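Local coordinates for pathogenicity island protein (PDB 3HL6) that is of unknown function but is encoded on a mobile pathogenicity island of Staphylococcus aureus, at residues Y113-L118 with E192-L197; Q107-E112 with R199-L204. One frame throughout, in Å; residues are numbered along the deposited sequence.

Contact 1. Residues Y113-L118 with E192-L197; sequences YFMYGL and EDYKAL
Tyr194 reaches from residues 192-197 across to residues 113-118 and carries most of this contact. Its ring meets Met115 at the phenol end and Leu118 nearer the root. CG of Tyr194 stands anti to the backbone N (chi1 165°), which sends the ring out toward the other helix. The methyl CE of Met115 lies 3.5 Å from Tyr194 CE1, oblique to the ring plane. The Met115 chain is bent at chi2 and again at chi3 (-59°), and this fold brings its methyl round to the phenol end. No hydrogen bond joins the two segments.

Farther back along the ring, Tyr194 CD1 rests 3.6 Å from Leu118 C. Leu118 CB lies 3.8 Å from Tyr194 CE1. The ring therefore packs against backbone as well as side chain, where the two segments come nearest, 7.0 Å between Leu118 CA and Tyr194 CA. Leu118 and Leu197 meet more loosely, with CD1 of Leu118 4.3 Å from CD2 of Leu197. Leu118 CD1 also lies over one face of the Phe114 ring, toward its rim, within its own helix.

The tight part is thus buried at Tyr194 and Leu118, with the partly exposed Met115 at its more open side. On the outer sides, Tyr113 and Tyr116 of one helix and Glu192 and Lys195 of the other are exposed and take no part in the contact. The short helical segments run roughly antiparallel, at 151°, with axes 11.1 Å apart at closest approach. Helix 171-184 packs against both partners: Phe183 touches Leu118 and Tyr194, and Leu179 touches Leu197. Helix 152-163 adds Val152 beside Leu118, so the contact packs among helices 112-121, 152-163, 171-184 and 191-208.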
loop_
_atom_site.group_PDB
_atom_site.type_symbol
_atom_site.label_atom_id
_atom_site.label_comp_id
_atom_site.label_asym_id
_atom_site.label_seq_id
_atom_site.Cartn_x
_atom_site.Cartn_y
_atom_site.Cartn_z
ATOM N N TYR B 113 20.009 14.164 -16.240
ATOM C CA TYR B 113 18.856 14.920 -16.721
ATOM C C TYR B 113 18.325 15.825 -15.604
ATOM O O TYR B 113 18.027 17.003 -15.803
ATOM C CB TYR B 113 17.760 13.974 -17.227
ATOM C CG TYR B 113 18.248 12.964 -18.238
ATOM C CD1 TYR B 113 18.334 13.301 -19.593
ATOM C CD2 TYR B 113 18.627 11.673 -17.859
ATOM C CE1 TYR B 113 18.766 12.400 -20.532
ATOM C CE2 TYR B 113 19.081 10.759 -18.811
ATOM C CZ TYR B 113 19.132 11.144 -20.146
ATOM O OH TYR B 113 19.563 10.281 -21.124
ATOM N N PHE B 114 18.233 15.256 -14.418
ATOM C CA PHE B 114 17.898 16.024 -13.231
ATOM C C PHE B 114 18.852 17.180 -12.981
ATOM O O PHE B 114 18.408 18.293 -12.729
ATOM C CB PHE B 114 17.855 15.118 -12.015
ATOM C CG PHE B 114 17.365 15.796 -10.794
ATOM C CD1 PHE B 114 16.379 16.763 -10.885
ATOM C CD2 PHE B 114 17.891 15.484 -9.555
ATOM C CE1 PHE B 114 15.915 17.400 -9.756
ATOM C CE2 PHE B 114 17.436 16.116 -8.428
ATOM C CZ PHE B 114 16.441 17.081 -8.524
ATOM N N MET B 115 20.155 16.914 -13.043
ATOM C CA MET B 115 21.149 17.974 -12.860
ATOM C C MET B 115 20.923 19.090 -13.867
ATOM O O MET B 115 20.907 20.290 -13.515
ATOM C CB MET B 115 22.569 17.431 -13.002
ATOM C CG MET B 115 23.099 16.729 -11.764
ATOM S SD MET B 115 22.572 17.478 -10.190
ATOM C CE MET B 115 23.217 19.124 -10.386
ATOM N N TYR B 116 20.727 18.679 -15.121
ATOM C CA TYR B 116 20.615 19.627 -16.217
ATOM C C TYR B 116 19.453 20.553 -15.950
ATOM O O TYR B 116 19.553 21.743 -16.188
ATOM C CB TYR B 116 20.428 18.915 -17.562
ATOM C CG TYR B 116 20.066 19.879 -18.693
ATOM C CD1 TYR B 116 18.731 20.180 -18.989
ATOM C CD2 TYR B 116 21.064 20.506 -19.450
ATOM C CE1 TYR B 116 18.405 21.072 -20.010
ATOM C CE2 TYR B 116 20.746 21.394 -20.470
ATOM C CZ TYR B 116 19.419 21.669 -20.748
ATOM O OH TYR B 116 19.108 22.546 -21.767
ATOM N N GLY B 117 18.355 19.990 -15.446
ATOM C CA GLY B 117 17.144 20.748 -15.160
ATOM C C GLY B 117 17.308 21.683 -13.983
ATOM O O GLY B 117 16.703 22.746 -13.941
ATOM N N LEU B 118 18.129 21.281 -13.019
ATOM C CA LEU B 118 18.471 22.151 -11.905
ATOM C C LEU B 118 19.306 23.352 -12.354
ATOM O O LEU B 118 18.998 24.492 -11.990
ATOM C CB LEU B 118 19.181 21.367 -10.795
ATOM C CG LEU B 118 18.244 20.509 -9.926
ATOM C CD1 LEU B 118 18.965 19.385 -9.238
ATOM C CD2 LEU B 118 17.503 21.367 -8.935
ATOM N N GLU B 192 25.272 30.835 -9.346
ATOM C CA GLU B 192 26.132 30.577 -8.193
ATOM C C GLU B 192 25.450 29.657 -7.183
ATOM O O GLU B 192 26.086 28.785 -6.581
ATOM C CB GLU B 192 26.512 31.892 -7.507
ATOM C CG GLU B 192 27.243 32.892 -8.397
ATOM C CD GLU B 192 28.337 32.247 -9.250
ATOM O OE1 GLU B 192 28.855 31.168 -8.869
ATOM O OE2 GLU B 192 28.673 32.818 -10.313
ATOM N N ASP B 193 24.155 29.855 -6.989
ATOM C CA ASP B 193 23.420 29.005 -6.078
ATOM C C ASP B 193 23.339 27.607 -6.668
ATOM O O ASP B 193 23.449 26.621 -5.948
ATOM C CB ASP B 193 22.025 29.574 -5.803
ATOM C CG ASP B 193 22.062 31.039 -5.383
ATOM O OD1 ASP B 193 21.246 31.847 -5.889
ATOM O OD2 ASP B 193 22.928 31.384 -4.546
ATOM N N TYR B 194 23.182 27.517 -7.991
ATOM C CA TYR B 194 23.179 26.214 -8.623
ATOM C C TYR B 194 24.504 25.475 -8.432
ATOM O O TYR B 194 24.498 24.295 -8.120
ATOM C CB TYR B 194 22.816 26.241 -10.117
ATOM C CG TYR B 194 23.209 24.926 -10.727
ATOM C CD1 TYR B 194 22.430 23.794 -10.532
ATOM C CD2 TYR B 194 24.405 24.787 -11.386
ATOM C CE1 TYR B 194 22.808 22.567 -11.028
ATOM C CE2 TYR B 194 24.801 23.568 -11.882
ATOM C CZ TYR B 194 23.999 22.460 -11.703
ATOM O OH TYR B 194 24.396 21.255 -12.209
ATOM N N LYS B 195 25.638 26.136 -8.644
ATOM C CA LYS B 195 26.903 25.403 -8.568
ATOM C C LYS B 195 27.354 25.132 -7.133
ATOM O O LYS B 195 28.021 24.129 -6.865
ATOM C CB LYS B 195 28.023 26.072 -9.376
ATOM C CG LYS B 195 27.852 27.549 -9.611
ATOM C CD LYS B 195 29.178 28.225 -9.965
ATOM C CE LYS B 195 29.922 27.501 -11.071
ATOM N NZ LYS B 195 31.377 27.932 -11.138
ATOM N N ALA B 196 26.976 26.008 -6.212
ATOM C CA ALA B 196 27.101 25.697 -4.791
ATOM C C ALA B 196 26.381 24.383 -4.470
ATOM O O ALA B 196 26.941 23.493 -3.830
ATOM C CB ALA B 196 26.548 26.856 -3.941
ATOM N N LEU B 197 25.142 24.265 -4.938
ATOM C CA LEU B 197 24.372 23.035 -4.803
ATOM C C LEU B 197 25.012 21.843 -5.500
ATOM O O LEU B 197 24.942 20.715 -5.001
ATOM C CB LEU B 197 22.954 23.232 -5.326
ATOM C CG LEU B 197 22.078 21.983 -5.414
ATOM C CD1 LEU B 197 21.141 21.919 -4.238
ATOM C CD2 LEU B 197 21.280 21.949 -6.733
#

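Contact 2. Residues Q107-E112 with R199-L204; sequences QLFEDE and RKLNDL
Phe109 lays its ring against the helix turn formed by Leu201 and Leu204. It sits on the last turn of helix 100-109, just before the chain leaves helical geometry at Glu110. From CB, the Phe109 side chain sets out with CG anti to its carbonyl carbon (chi1 -64°), and the ring extends to residues 199-204. CD1 of Phe109 comes first, 3.7 Å from the backbone O of Leu201. Phe109 CE1 follows at 3.6 Å from that same Leu201 O, which lies oblique to the ring. Phe109 CE1 also lies 4.2 Å from Leu201 CD2, and Leu204 CB is near it as well. At the tip, CZ of Phe109 rests 3.7 Å from CB of Leu204, and the two side chains run at a slant to each other.

The ring is held between two leucines. CG of Leu108 lies 3.9 Å above one face of the Phe109 ring, toward the rim. The carbonyl carbon of Leu204 lies over the opposite face, 4.1 Å from the plane and likewise offset toward the rim. Phe109 and Leu201 are buried and Leu204 partly so. No hydrogen bond crosses between the two segments, and the contact is apolar apart from the carbonyl groups beside the ring.

Just outside the segments, Lys205 NZ donates a hydrogen bond to the backbone O of Phe109 at the helix end. Asp111 is the N-cap of the next helix, its OD1 accepting from Phe114 N. Leu179 of helix 171-184 touches both Leu201 and Leu204, while Val180 of that helix and Leu159 of helix 152-163 touch Leu108. The end of helix 100-109 is thereby packed among helices 152-163, 171-184 and 191-208.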
loop_
_atom_site.group_PDB
_atom_site.type_symbol
_atom_site.label_atom_id
_atom_site.label_comp_id
_atom_site.label_asym_id
_atom_site.label_seq_id
_atom_site.Cartn_x
_atom_site.Cartn_y
_atom_site.Cartn_z
ATOM N N GLN B 107 18.334 8.439 -8.121
ATOM C CA GLN B 107 17.574 9.568 -8.646
ATOM C C GLN B 107 18.139 10.911 -8.240
ATOM O O GLN B 107 17.988 11.891 -8.955
ATOM C CB GLN B 107 16.120 9.500 -8.203
ATOM C CG GLN B 107 15.392 8.331 -8.767
ATOM C CD GLN B 107 15.402 8.323 -10.272
ATOM O OE1 GLN B 107 15.270 9.368 -10.921
ATOM N NE2 GLN B 107 15.557 7.142 -10.849
ATOM N N LEU B 108 18.758 10.958 -7.072
ATOM C CA LEU B 108 19.267 12.190 -6.513
ATOM C C LEU B 108 20.674 12.496 -7.044
ATOM O O LEU B 108 20.990 13.648 -7.368
ATOM C CB LEU B 108 19.264 12.054 -4.996
ATOM C CG LEU B 108 19.515 13.178 -4.004
ATOM C CD1 LEU B 108 18.920 14.494 -4.444
ATOM C CD2 LEU B 108 18.912 12.753 -2.683
ATOM N N PHE B 109 21.510 11.473 -7.172
ATOM C CA PHE B 109 22.924 11.696 -7.429
ATOM C C PHE B 109 23.433 11.200 -8.775
ATOM O O PHE B 109 24.499 11.610 -9.217
ATOM C CB PHE B 109 23.748 10.980 -6.363
ATOM C CG PHE B 109 23.540 11.497 -4.988
ATOM C CD1 PHE B 109 23.506 12.856 -4.747
ATOM C CD2 PHE B 109 23.370 10.615 -3.933
ATOM C CE1 PHE B 109 23.337 13.335 -3.458
ATOM C CE2 PHE B 109 23.192 11.081 -2.643
ATOM C CZ PHE B 109 23.172 12.440 -2.400
ATOM N N GLU B 110 22.707 10.295 -9.412
ATOM C CA GLU B 110 23.118 9.787 -10.707
ATOM C C GLU B 110 22.153 10.121 -11.843
ATOM O O GLU B 110 22.033 9.358 -12.791
ATOM C CB GLU B 110 23.273 8.274 -10.635
ATOM C CG GLU B 110 24.389 7.819 -9.742
ATOM C CD GLU B 110 24.450 6.323 -9.644
ATOM O OE1 GLU B 110 23.400 5.672 -9.937
ATOM O OE2 GLU B 110 25.538 5.797 -9.269
ATOM N N ASP B 111 21.444 11.235 -11.753
ATOM C CA ASP B 111 20.584 11.642 -12.851
ATOM C C ASP B 111 21.132 12.919 -13.433
ATOM O O ASP B 111 20.978 13.998 -12.858
ATOM C CB ASP B 111 19.151 11.859 -12.373
ATOM C CG ASP B 111 18.136 11.818 -13.512
ATOM O OD1 ASP B 111 18.348 12.454 -14.560
ATOM O OD2 ASP B 111 17.102 11.153 -13.350
ATOM N N GLU B 112 21.781 12.800 -14.580
ATOM C CA GLU B 112 22.266 13.976 -15.272
ATOM C C GLU B 112 21.122 14.798 -15.890
ATOM O O GLU B 112 21.240 15.998 -16.032
ATOM C CB GLU B 112 23.256 13.568 -16.337
ATOM C CG GLU B 112 22.560 12.954 -17.503
ATOM C CD GLU B 112 23.485 12.134 -18.338
ATOM O OE1 GLU B 112 24.009 12.715 -19.317
ATOM O OE2 GLU B 112 23.688 10.930 -18.006
ATOM N N ARG B 199 28.144 21.183 -6.040
ATOM C CA ARG B 199 29.277 20.648 -5.294
ATOM C C ARG B 199 28.806 19.937 -4.021
ATOM O O ARG B 199 29.270 18.837 -3.730
ATOM C CB ARG B 199 30.355 21.720 -5.027
ATOM C CG ARG B 199 30.176 22.555 -3.751
ATOM C CD ARG B 199 31.229 23.660 -3.669
ATOM N NE ARG B 199 31.294 24.454 -4.910
ATOM C CZ ARG B 199 31.007 25.756 -4.989
ATOM N NH1 ARG B 199 30.635 26.427 -3.901
ATOM N NH2 ARG B 199 31.085 26.384 -6.148
ATOM N N LYS B 200 27.864 20.538 -3.292
ATOM C CA LYS B 200 27.296 19.889 -2.108
ATOM C C LYS B 200 26.789 18.477 -2.389
ATOM O O LYS B 200 27.100 17.530 -1.654
ATOM C CB LYS B 200 26.189 20.724 -1.507
ATOM C CG LYS B 200 26.710 21.899 -0.671
ATOM C CD LYS B 200 25.539 22.773 -0.251
ATOM C CE LYS B 200 25.996 24.268 -0.032
ATOM N NZ LYS B 200 24.894 24.966 0.735
ATOM N N LEU B 201 26.025 18.332 -3.470
ATOM C CA LEU B 201 25.480 17.038 -3.845
ATOM C C LEU B 201 26.577 16.084 -4.258
ATOM O O LEU B 201 26.511 14.898 -3.977
ATOM C CB LEU B 201 24.458 17.183 -4.965
ATOM C CG LEU B 201 23.154 17.920 -4.654
ATOM C CD1 LEU B 201 22.216 17.783 -5.852
ATOM C CD2 LEU B 201 22.490 17.417 -3.373
ATOM N N ASN B 202 27.601 16.590 -4.921
ATOM C CA ASN B 202 28.773 15.759 -5.192
ATOM C C ASN B 202 29.505 15.273 -3.936
ATOM O O ASN B 202 29.941 14.124 -3.882
ATOM C CB ASN B 202 29.721 16.480 -6.127
ATOM C CG ASN B 202 29.172 16.576 -7.519
ATOM O OD1 ASN B 202 28.791 15.567 -8.118
ATOM N ND2 ASN B 202 29.108 17.790 -8.046
ATOM N N ASP B 203 29.604 16.136 -2.929
ATOM C CA ASP B 203 30.167 15.759 -1.634
ATOM C C ASP B 203 29.415 14.602 -1.048
ATOM O O ASP B 203 29.989 13.749 -0.365
ATOM C CB ASP B 203 30.007 16.899 -0.654
ATOM C CG ASP B 203 31.143 17.875 -0.717
ATOM O OD1 ASP B 203 32.024 17.716 -1.615
ATOM O OD2 ASP B 203 31.133 18.801 0.133
ATOM N N LEU B 204 28.105 14.603 -1.286
ATOM C CA LEU B 204 27.222 13.617 -0.684
ATOM C C LEU B 204 27.199 12.362 -1.532
ATOM O O LEU B 204 27.292 11.238 -1.019
ATOM C CB LEU B 204 25.816 14.179 -0.552
ATOM C CG LEU B 204 25.578 15.376 0.356
ATOM C CD1 LEU B 204 24.170 15.836 0.087
ATOM C CD2 LEU B 204 25.727 14.995 1.817
#

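Contacts 1 and 2 are centred about 9 Å apart, on the same side of the chain's centre. Both use helix 191-208, contact 1 near its start and contact 2 farther along. Their other halves come from consecutive helices, 100-109 and 112-121. Along the chain the order is 107-112, 113-118, 192-197, 199-204, so contact 2 encloses contact 1. The segments of the two contacts touch where Phe114 CD2 packs 3.6 Å from Gln107 O. Helices 152-163 and 171-184 occur between the paired segments and pack against both contacts. Together, the contacts set helix 191-208 along helix 112-121 and over the end of helix 100-109, at the edge of the helical part.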